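Local coordinates for protein retinoic acid receptor (Platynereis dumerilii, PDB 6EU9) that binds all-trans retinoic acid as a nuclear receptor and probably regulates transcription in response to it, in keeping with an ancestral low-affinity sensor that triggers neuronal differentiation, at residues Gln79-Lys84 against Ser162-Pro167; Val139-Asp144 against Ala197-Lys202; Glu10-Ile15 against Tyr148-Leu153. One frame throughout, in Å; residues are numbered along the deposited sequence.

Interaction 1 (Gln79-Lys84 against Ser162-Pro167)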
loop_
_atom_site.group_PDB
_atom_site.type_symbol
_atom_site.label_atom_id
_atom_site.label_comp_id
_atom_site.label_asym_id
_atom_site.label_seq_id
_atom_site.Cartn_x
_atom_site.Cartn_y
_atom_site.Cartn_z
ATOM N N GLN A 79 -2.668 3.186 -1.220
ATOM C CA GLN A 79 -3.093 2.615 0.059
ATOM C C GLN A 79 -2.083 2.861 1.165
ATOM O O GLN A 79 -2.492 3.320 2.244
ATOM C CB GLN A 79 -3.404 1.142 -0.110
ATOM C CG GLN A 79 -4.549 0.899 -1.064
ATOM C CD GLN A 79 -4.655 -0.598 -1.401
ATOM O OE1 GLN A 79 -4.715 -1.374 -0.477
ATOM N NE2 GLN A 79 -4.656 -1.025 -2.734
ATOM N N ILE A 80 -0.776 2.616 0.816
ATOM C CA ILE A 80 0.310 2.777 1.761
ATOM C C ILE A 80 0.479 4.237 2.160
ATOM O O ILE A 80 0.574 4.545 3.330
ATOM C CB ILE A 80 1.631 2.167 1.242
ATOM C CG1 ILE A 80 1.491 0.642 1.247
ATOM C CG2 ILE A 80 2.849 2.460 2.116
ATOM C CD1 ILE A 80 2.635 -0.095 0.593
ATOM N N THR A 81 0.532 5.107 1.168
ATOM C CA THR A 81 0.633 6.549 1.343
ATOM C C THR A 81 -0.462 7.082 2.228
ATOM O O THR A 81 -0.124 7.763 3.169
ATOM C CB THR A 81 0.569 7.238 -0.025
ATOM O OG1 THR A 81 1.477 6.566 -0.903
ATOM C CG2 THR A 81 0.918 8.671 0.033
ATOM N N LEU A 82 -1.714 6.686 1.968
ATOM C CA LEU A 82 -2.873 7.202 2.723
ATOM C C LEU A 82 -2.897 6.674 4.103
ATOM O O LEU A 82 -3.248 7.376 5.000
ATOM C CB LEU A 82 -4.207 6.891 2.046
ATOM C CG LEU A 82 -4.506 7.507 0.679
ATOM C CD1 LEU A 82 -5.806 6.944 0.206
ATOM C CD2 LEU A 82 -4.627 9.017 0.783
ATOM N N LEU A 83 -2.501 5.422 4.272
ATOM C CA LEU A 83 -2.482 4.791 5.598
ATOM C C LEU A 83 -1.422 5.438 6.475
ATOM O O LEU A 83 -1.704 5.673 7.682
ATOM C CB LEU A 83 -2.226 3.309 5.503
ATOM C CG LEU A 83 -3.479 2.435 5.558
ATOM C CD1 LEU A 83 -3.071 1.005 5.197
ATOM C CD2 LEU A 83 -4.060 2.532 6.971
ATOM N N LYS A 84 -0.213 5.694 5.900
ATOM C CA LYS A 84 0.803 6.328 6.688
ATOM C C LYS A 84 0.334 7.696 7.152
ATOM O O LYS A 84 0.441 8.057 8.326
ATOM C CB LYS A 84 2.095 6.418 5.903
ATOM C CG LYS A 84 3.085 5.323 6.331
ATOM C CD LYS A 84 3.723 4.622 5.166
ATOM C CE LYS A 84 5.011 5.268 4.673
ATOM N NZ LYS A 84 6.151 4.443 5.189
ATOM N N SER A 162 0.145 14.156 0.463
ATOM C CA SER A 162 1.322 14.238 -0.396
ATOM C C SER A 162 1.744 12.938 -1.103
ATOM O O SER A 162 1.801 11.885 -0.486
ATOM C CB SER A 162 2.487 14.736 0.424
ATOM O OG SER A 162 3.489 15.143 -0.469
ATOM N N GLY A 163 2.084 13.036 -2.396
ATOM C CA GLY A 163 2.767 11.961 -3.111
ATOM C C GLY A 163 1.884 10.822 -3.594
ATOM O O GLY A 163 2.325 9.682 -3.723
ATOM N N LEU A 164 0.632 11.133 -3.893
ATOM C CA LEU A 164 -0.281 10.135 -4.371
ATOM C C LEU A 164 -0.123 9.922 -5.870
ATOM O O LEU A 164 0.089 10.879 -6.647
ATOM C CB LEU A 164 -1.699 10.574 -4.050
ATOM C CG LEU A 164 -2.167 10.273 -2.651
ATOM C CD1 LEU A 164 -3.570 10.810 -2.553
ATOM C CD2 LEU A 164 -2.161 8.805 -2.392
ATOM N N GLU A 165 -0.263 8.679 -6.286
ATOM C CA GLU A 165 -0.262 8.339 -7.704
ATOM C C GLU A 165 -1.465 8.909 -8.418
ATOM O O GLU A 165 -1.319 9.513 -9.453
ATOM C CB GLU A 165 -0.204 6.825 -7.925
ATOM C CG GLU A 165 1.180 6.353 -8.309
ATOM C CD GLU A 165 1.419 4.912 -7.945
ATOM O OE1 GLU A 165 2.608 4.513 -7.911
ATOM O OE2 GLU A 165 0.450 4.163 -7.703
ATOM N N HIS A 166 -2.648 8.700 -7.858
ATOM C CA HIS A 166 -3.879 9.153 -8.523
ATOM C C HIS A 166 -4.752 9.923 -7.541
ATOM O O HIS A 166 -5.764 9.387 -7.078
ATOM C CB HIS A 166 -4.660 8.018 -9.168
ATOM C CG HIS A 166 -3.824 6.885 -9.675
ATOM N ND1 HIS A 166 -3.084 6.962 -10.836
ATOM C CD2 HIS A 166 -3.671 5.618 -9.213
ATOM C CE1 HIS A 166 -2.496 5.803 -11.055
ATOM N NE2 HIS A 166 -2.818 4.978 -10.073
ATOM N N PRO A 167 -4.344 11.153 -7.219
ATOM C CA PRO A 167 -5.070 11.886 -6.206
ATOM C C PRO A 167 -6.525 12.215 -6.638
ATOM O O PRO A 167 -7.421 12.326 -5.741
ATOM C CB PRO A 167 -4.212 13.158 -5.994
ATOM C CG PRO A 167 -3.433 13.298 -7.246
ATOM C CD PRO A 167 -3.141 11.891 -7.663
#

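Interaction 2 (Val139-Asp144 against Ala197-Lys202)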
loop_
_atom_site.group_PDB
_atom_site.type_symbol
_atom_site.label_atom_id
_atom_site.label_comp_id
_atom_site.label_asym_id
_atom_site.label_seq_id
_atom_site.Cartn_x
_atom_site.Cartn_y
_atom_site.Cartn_z
ATOM N N VAL A 139 -18.236 14.578 22.099
ATOM C CA VAL A 139 -19.367 14.168 22.916
ATOM C C VAL A 139 -20.496 15.235 22.914
ATOM O O VAL A 139 -21.666 14.897 22.899
ATOM C CB VAL A 139 -18.875 13.778 24.328
ATOM C CG1 VAL A 139 -19.978 13.804 25.386
ATOM C CG2 VAL A 139 -18.161 12.431 24.255
ATOM N N GLU A 140 -20.122 16.516 22.893
ATOM C CA GLU A 140 -21.091 17.607 22.768
ATOM C C GLU A 140 -21.908 17.504 21.507
ATOM O O GLU A 140 -23.130 17.708 21.528
ATOM C CB GLU A 140 -20.391 18.967 22.919
ATOM C CG GLU A 140 -20.343 19.432 24.395
ATOM C CD GLU A 140 -19.320 20.511 24.696
ATOM O OE1 GLU A 140 -19.134 21.477 23.888
ATOM O OE2 GLU A 140 -18.719 20.410 25.797
ATOM N N LEU A 141 -21.249 17.195 20.391
ATOM C CA LEU A 141 -21.941 17.076 19.112
ATOM C C LEU A 141 -22.742 15.798 19.010
ATOM O O LEU A 141 -23.491 15.743 18.091
ATOM C CB LEU A 141 -20.948 17.049 18.021
ATOM C CG LEU A 141 -20.678 18.146 17.001
ATOM C CD1 LEU A 141 -20.526 19.513 17.620
ATOM C CD2 LEU A 141 -19.427 17.674 16.242
ATOM N N SER A 142 -22.601 14.903 20.005
ATOM C CA SER A 142 -23.421 13.700 20.144
ATOM C C SER A 142 -23.104 12.679 19.087
ATOM O O SER A 142 -23.979 11.946 18.681
ATOM C CB SER A 142 -24.961 13.901 20.179
ATOM O OG SER A 142 -25.425 14.711 21.260
ATOM N N VAL A 143 -21.834 12.621 18.699
ATOM C CA VAL A 143 -21.288 11.779 17.682
ATOM C C VAL A 143 -21.405 10.294 17.971
ATOM O O VAL A 143 -21.051 9.866 19.021
ATOM C CB VAL A 143 -19.815 12.180 17.436
ATOM C CG1 VAL A 143 -19.220 11.342 16.303
ATOM C CG2 VAL A 143 -19.709 13.614 17.026
ATOM N N ASP A 144 -21.878 9.488 17.024
ATOM C CA ASP A 144 -22.110 8.059 17.286
ATOM C C ASP A 144 -21.117 7.133 16.567
ATOM O O ASP A 144 -20.360 7.576 15.737
ATOM C CB ASP A 144 -23.579 7.721 17.001
ATOM C CG ASP A 144 -23.824 7.267 15.595
ATOM O OD1 ASP A 144 -23.064 7.633 14.670
ATOM O OD2 ASP A 144 -24.738 6.453 15.375
ATOM N N ALA A 197 -21.371 20.413 8.680
ATOM C CA ALA A 197 -20.263 21.413 8.606
ATOM C C ALA A 197 -19.428 21.353 9.843
ATOM O O ALA A 197 -18.191 21.342 9.731
ATOM C CB ALA A 197 -20.738 22.858 8.359
ATOM N N LYS A 198 -20.089 21.244 11.012
ATOM C CA LYS A 198 -19.389 21.161 12.289
ATOM C C LYS A 198 -18.522 19.908 12.370
ATOM O O LYS A 198 -17.426 19.948 12.869
ATOM C CB LYS A 198 -20.353 21.231 13.436
ATOM C CG LYS A 198 -20.446 22.642 13.948
ATOM C CD LYS A 198 -21.077 22.716 15.363
ATOM C CE LYS A 198 -20.452 23.875 16.131
ATOM N NZ LYS A 198 -20.117 23.526 17.550
ATOM N N LEU A 199 -19.045 18.799 11.861
ATOM C CA LEU A 199 -18.305 17.547 11.845
ATOM C C LEU A 199 -17.088 17.610 10.899
ATOM O O LEU A 199 -16.034 17.113 11.236
ATOM C CB LEU A 199 -19.243 16.437 11.468
ATOM C CG LEU A 199 -19.829 15.870 12.788
ATOM C CD1 LEU A 199 -21.291 15.437 12.606
ATOM C CD2 LEU A 199 -18.945 14.802 13.320
ATOM N N LEU A 200 -17.220 18.300 9.757
ATOM C CA LEU A 200 -16.098 18.471 8.902
ATOM C C LEU A 200 -15.003 19.243 9.476
ATOM O O LEU A 200 -13.829 18.838 9.359
ATOM C CB LEU A 200 -16.485 19.101 7.583
ATOM C CG LEU A 200 -17.299 18.133 6.633
ATOM C CD1 LEU A 200 -17.323 18.786 5.309
ATOM C CD2 LEU A 200 -16.845 16.704 6.611
ATOM N N LEU A 201 -15.342 20.337 10.166
ATOM C CA LEU A 201 -14.335 21.169 10.848
ATOM C C LEU A 201 -13.642 20.418 11.969
ATOM O O LEU A 201 -12.525 20.721 12.234
ATOM C CB LEU A 201 -14.944 22.434 11.336
ATOM C CG LEU A 201 -15.502 23.385 10.286
ATOM C CD1 LEU A 201 -16.101 24.589 10.964
ATOM C CD2 LEU A 201 -14.377 23.800 9.413
ATOM N N LYS A 202 -14.235 19.381 12.519
ATOM C CA LYS A 202 -13.503 18.525 13.455
ATOM C C LYS A 202 -12.385 17.775 12.769
ATOM O O LYS A 202 -11.400 17.468 13.391
ATOM C CB LYS A 202 -14.428 17.535 14.177
ATOM C CG LYS A 202 -15.637 18.217 14.858
ATOM C CD LYS A 202 -15.504 18.600 16.337
ATOM C CE LYS A 202 -15.230 20.084 16.511
ATOM N NZ LYS A 202 -14.836 20.324 17.943
#

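Interaction 3 (Glu10-Ile15 against Tyr148-Leu153)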
loop_
_atom_site.group_PDB
_atom_site.type_symbol
_atom_site.label_atom_id
_atom_site.label_comp_id
_atom_site.label_asym_id
_atom_site.label_seq_id
_atom_site.Cartn_x
_atom_site.Cartn_y
_atom_site.Cartn_z
ATOM N N GLU A 10 -26.544 1.061 3.056
ATOM C CA GLU A 10 -25.662 -0.075 2.920
ATOM C C GLU A 10 -24.246 0.324 3.335
ATOM O O GLU A 10 -23.560 -0.432 3.996
ATOM C CB GLU A 10 -25.643 -0.534 1.461
ATOM C CG GLU A 10 -25.427 -1.999 1.130
ATOM C CD GLU A 10 -25.665 -2.317 -0.379
ATOM O OE1 GLU A 10 -26.759 -2.897 -0.718
ATOM O OE2 GLU A 10 -24.766 -2.024 -1.274
ATOM N N MET A 11 -23.831 1.523 2.927
ATOM C CA MET A 11 -22.509 2.047 3.111
ATOM C C MET A 11 -22.246 2.303 4.565
ATOM O O MET A 11 -21.194 1.955 5.108
ATOM C CB MET A 11 -22.343 3.335 2.356
ATOM C CG MET A 11 -20.899 3.619 2.033
ATOM S SD MET A 11 -20.874 5.299 1.385
ATOM C CE MET A 11 -20.874 4.999 -0.426
ATOM N N VAL A 12 -23.208 2.874 5.245
ATOM C CA VAL A 12 -23.101 3.004 6.674
ATOM C C VAL A 12 -22.813 1.650 7.294
ATOM O O VAL A 12 -21.810 1.509 7.978
ATOM C CB VAL A 12 -24.315 3.645 7.284
ATOM C CG1 VAL A 12 -24.116 3.722 8.765
ATOM C CG2 VAL A 12 -24.512 5.024 6.675
ATOM N N GLU A 13 -23.600 0.655 6.937
ATOM C CA GLU A 13 -23.492 -0.668 7.556
ATOM C C GLU A 13 -22.127 -1.296 7.314
ATOM O O GLU A 13 -21.542 -1.897 8.179
ATOM C CB GLU A 13 -24.645 -1.582 7.175
ATOM C CG GLU A 13 -25.973 -1.136 7.746
ATOM C CD GLU A 13 -27.107 -2.125 7.461
ATOM O OE1 GLU A 13 -26.905 -3.288 7.903
ATOM O OE2 GLU A 13 -28.177 -1.774 6.817
ATOM N N LYS A 14 -21.629 -1.142 6.128
ATOM C CA LYS A 14 -20.318 -1.621 5.740
ATOM C C LYS A 14 -19.232 -0.928 6.546
ATOM O O LYS A 14 -18.341 -1.587 7.050
ATOM C CB LYS A 14 -20.070 -1.437 4.218
ATOM C CG LYS A 14 -20.424 -2.631 3.385
ATOM C CD LYS A 14 -20.883 -2.095 2.037
ATOM C CE LYS A 14 -21.443 -3.206 1.129
ATOM N NZ LYS A 14 -21.563 -2.629 -0.250
ATOM N N ILE A 15 -19.283 0.401 6.585
ATOM C CA ILE A 15 -18.213 1.149 7.236
ATOM C C ILE A 15 -18.301 0.867 8.737
ATOM O O ILE A 15 -17.286 0.614 9.376
ATOM C CB ILE A 15 -18.252 2.678 6.995
ATOM C CG1 ILE A 15 -18.724 3.077 5.603
ATOM C CG2 ILE A 15 -16.933 3.269 7.368
ATOM C CD1 ILE A 15 -17.759 3.260 4.507
ATOM N N TYR A 148 -18.328 8.048 13.676
ATOM C CA TYR A 148 -16.880 7.841 13.891
ATOM C C TYR A 148 -16.245 7.018 12.819
ATOM O O TYR A 148 -15.170 7.349 12.353
ATOM C CB TYR A 148 -16.578 7.151 15.245
ATOM C CG TYR A 148 -16.566 8.068 16.439
ATOM C CD1 TYR A 148 -15.645 9.066 16.522
ATOM C CD2 TYR A 148 -17.478 7.940 17.457
ATOM C CE1 TYR A 148 -15.590 9.940 17.618
ATOM C CE2 TYR A 148 -17.444 8.788 18.551
ATOM C CZ TYR A 148 -16.499 9.793 18.620
ATOM O OH TYR A 148 -16.471 10.624 19.704
ATOM N N ALA A 149 -16.892 5.929 12.426
ATOM C CA ALA A 149 -16.344 5.093 11.389
ATOM C C ALA A 149 -16.269 5.851 10.063
ATOM O O ALA A 149 -15.295 5.746 9.406
ATOM C CB ALA A 149 -17.109 3.791 11.331
ATOM N N MET A 150 -17.305 6.544 9.641
ATOM C CA MET A 150 -17.264 7.361 8.431
ATOM C C MET A 150 -16.180 8.405 8.412
ATOM O O MET A 150 -15.515 8.572 7.411
ATOM C CB MET A 150 -18.615 7.977 8.115
ATOM C CG MET A 150 -19.773 7.019 8.167
ATOM S SD MET A 150 -21.277 7.692 7.401
ATOM C CE MET A 150 -22.363 7.241 8.732
ATOM N N LEU A 151 -15.988 9.130 9.540
ATOM C CA LEU A 151 -14.934 10.130 9.635
ATOM C C LEU A 151 -13.568 9.496 9.504
ATOM O O LEU A 151 -12.675 10.064 8.900
ATOM C CB LEU A 151 -15.018 10.889 10.938
ATOM C CG LEU A 151 -16.186 11.904 11.186
ATOM C CD1 LEU A 151 -16.616 12.188 12.654
ATOM C CD2 LEU A 151 -16.064 13.223 10.438
ATOM N N SER A 152 -13.388 8.302 10.034
ATOM C CA SER A 152 -12.114 7.613 9.857
ATOM C C SER A 152 -11.825 7.323 8.404
ATOM O O SER A 152 -10.723 7.586 7.946
ATOM C CB SER A 152 -12.102 6.316 10.607
ATOM O OG SER A 152 -12.676 6.533 11.931
ATOM N N LEU A 153 -12.803 6.816 7.646
ATOM C CA LEU A 153 -12.586 6.542 6.226
ATOM C C LEU A 153 -12.351 7.816 5.460
ATOM O O LEU A 153 -11.581 7.812 4.500
ATOM C CB LEU A 153 -13.774 5.754 5.617
ATOM C CG LEU A 153 -13.460 5.010 4.270
ATOM C CD1 LEU A 153 -12.395 3.981 4.490
ATOM C CD2 LEU A 153 -14.649 4.291 3.765
#

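Interaction 1 (Gln79-Lys84 against Ser162-Pro167)
Thr81 and Leu82, on helix 76-97 of the alpha-helical sandwich that makes up a nuclear receptor ligand-binding domain, meet the loop that joins helix 145-156 to helix 167-188. The closely packed half is formed by leucines. Leu82 extends its CD2 methyl to CD1 of Leu164 at 3.9 Å, and the two side chains cross at about a right angle. Leu164 does not point straight at the helix from its backbone; the far end of its side chain bends in, and its second methyl, CD2, rests 3.9 Å from CG2 of Thr81. Val170 of helix 167-188 touches both leucines, and Leu156 touches Leu82, so that Leu82 is buried, while Leu164 stays partly exposed.

The other half is open and made largely of backbone. Ser162 and Gly163 are exposed, and they offer carbonyl groups rather than side chains to the helix. Gly163 turns the chain with a positive phi of 80°, a conformation that favours glycine. Polar bonds from just outside fix the loop that follows: Asp78, one helical turn before Leu82, receives Glu165 N on OD1 and His166 N on OD2. Away from the loop, Ile80 packs on Ile232 of the second subunit. The two branches of Thr81 part ways: OG1 (chi1 -48°) bonds back to the carbonyl of Asn77 in its own helix, while the methyl CG2, anti to the backbone N, faces the loop and lies 3.4 Å from the carbonyl O of Ser162.

Interaction 2 (Val139-Asp144 against Ala197-Lys202)
Leu141, in the last turn of helix 128-141, pushes its isobutyl group toward helix 195-222, where Leu199 and two lysines receive it. The apolar contacts come first. The CD2 methyl of Leu141 sits 3.9 Å from CG of Leu199, the two side chains running past each other in opposite directions. Val143, in the loop that follows this helix, adds a second contact: its CG2, anti to the carbonyl carbon, lies 4.0 Å from CD2 of Leu199, so Leu199 touches both Leu141 and Val143.

A second group consists of lysine methylenes. The CD1 methyl of Leu141 meets CD of Lys198 at 4.0 Å, and its CD2 lies equally far, 4.0 Å, from CD of Lys202, one turn further on. Both lysine chains are bent, and their aliphatic parts flank the leucine. With both CD methyls of Leu141 gone, as with an alanine here, a gap would probably open beside Leu199 and the bent chains of Lys198 and Lys202 would be freer to turn.

Polar interactions belong to the chain reversal behind these contacts. Ser142, with a phi of 71°, ends the helix in a Schellman motif, its N bonded to the carbonyl of Val139. The carbonyls of Leu141 and Ser142 accept bonds from Arg189 and Arg188 respectively. The side chain of Asp144 caps a backbone N at the start of helix 145-156; separately, its own N bonds to Glu147 OE2 and its OD2 to the hydroxyl of Tyr184.

The contact thus joins the C-terminal end of helix 128-141 to the first turns of helix 195-222, with Leu199 also resting on Leu151 of helix 145-156 and on Val185 of helix 167-188.

Interaction 3 (Glu10-Ile15 against Tyr148-Leu153)
The peptide group between Ala149 and Met150 presents one face to Ile15, whose CG2 methyl lies over it, 3.6 Å from Ala149 O. The oxygen's hydrogen bond comes from the backbone N of Leu153, in the regular helical pattern. Ile15 CG2 is anti to its own backbone N, and besides the peptide it reaches CB of Ala149 at 4.0 Å. The small alanine lets the backbones come near, with CA atoms of Ile15 and Ala149 6.0 Å apart.

Two larger side chains close the contact along its length. CD1 of Ile15 meets CD2 of Leu153, the side chains crossing at about a right angle. Toward the other end, Met150 bends at chi3 (-133°) and brings its terminal CE to CG2 of Val12, at 3.7 Å. Every residue that touches is buried; the side chains that meet are all apolar, and backbone carbonyls of both helices also take part.

The short helical segments cross at 85°, their axes 9.6 Å apart, so segment 10-15 lies almost perpendicular to segment 148-153. Helix 167-188 borders both: Met11 packs on its Pro176 and Thr180, Met150 on Tyr184 and Leu153 on Ile177. Beyond helix 145-156, helices 76-97 and 195-222 take up Ser152 and Leu151.

How the interactions relate
Helix 145-156 connects interactions 2 and 3, whose centres lie 15 Å apart and which touch directly: Leu199 CD2 is 3.6 Å from Leu151 CD1, and Val143 O is 3.8 Å from Tyr148 CE2. Interaction 1 stands apart, about 7 Å from interaction 3 and about 15 Å from interaction 2 between nearest atoms. Its loop nevertheless leaves the far end of that same helix, and helix 167-188, which follows the loop, borders all three contacts. Interaction 3 is buried, whereas the other two lie at the surface. As in other nuclear receptors, helices 76-97 and 195-222 probably contribute elsewhere to the retinoic acid pocket.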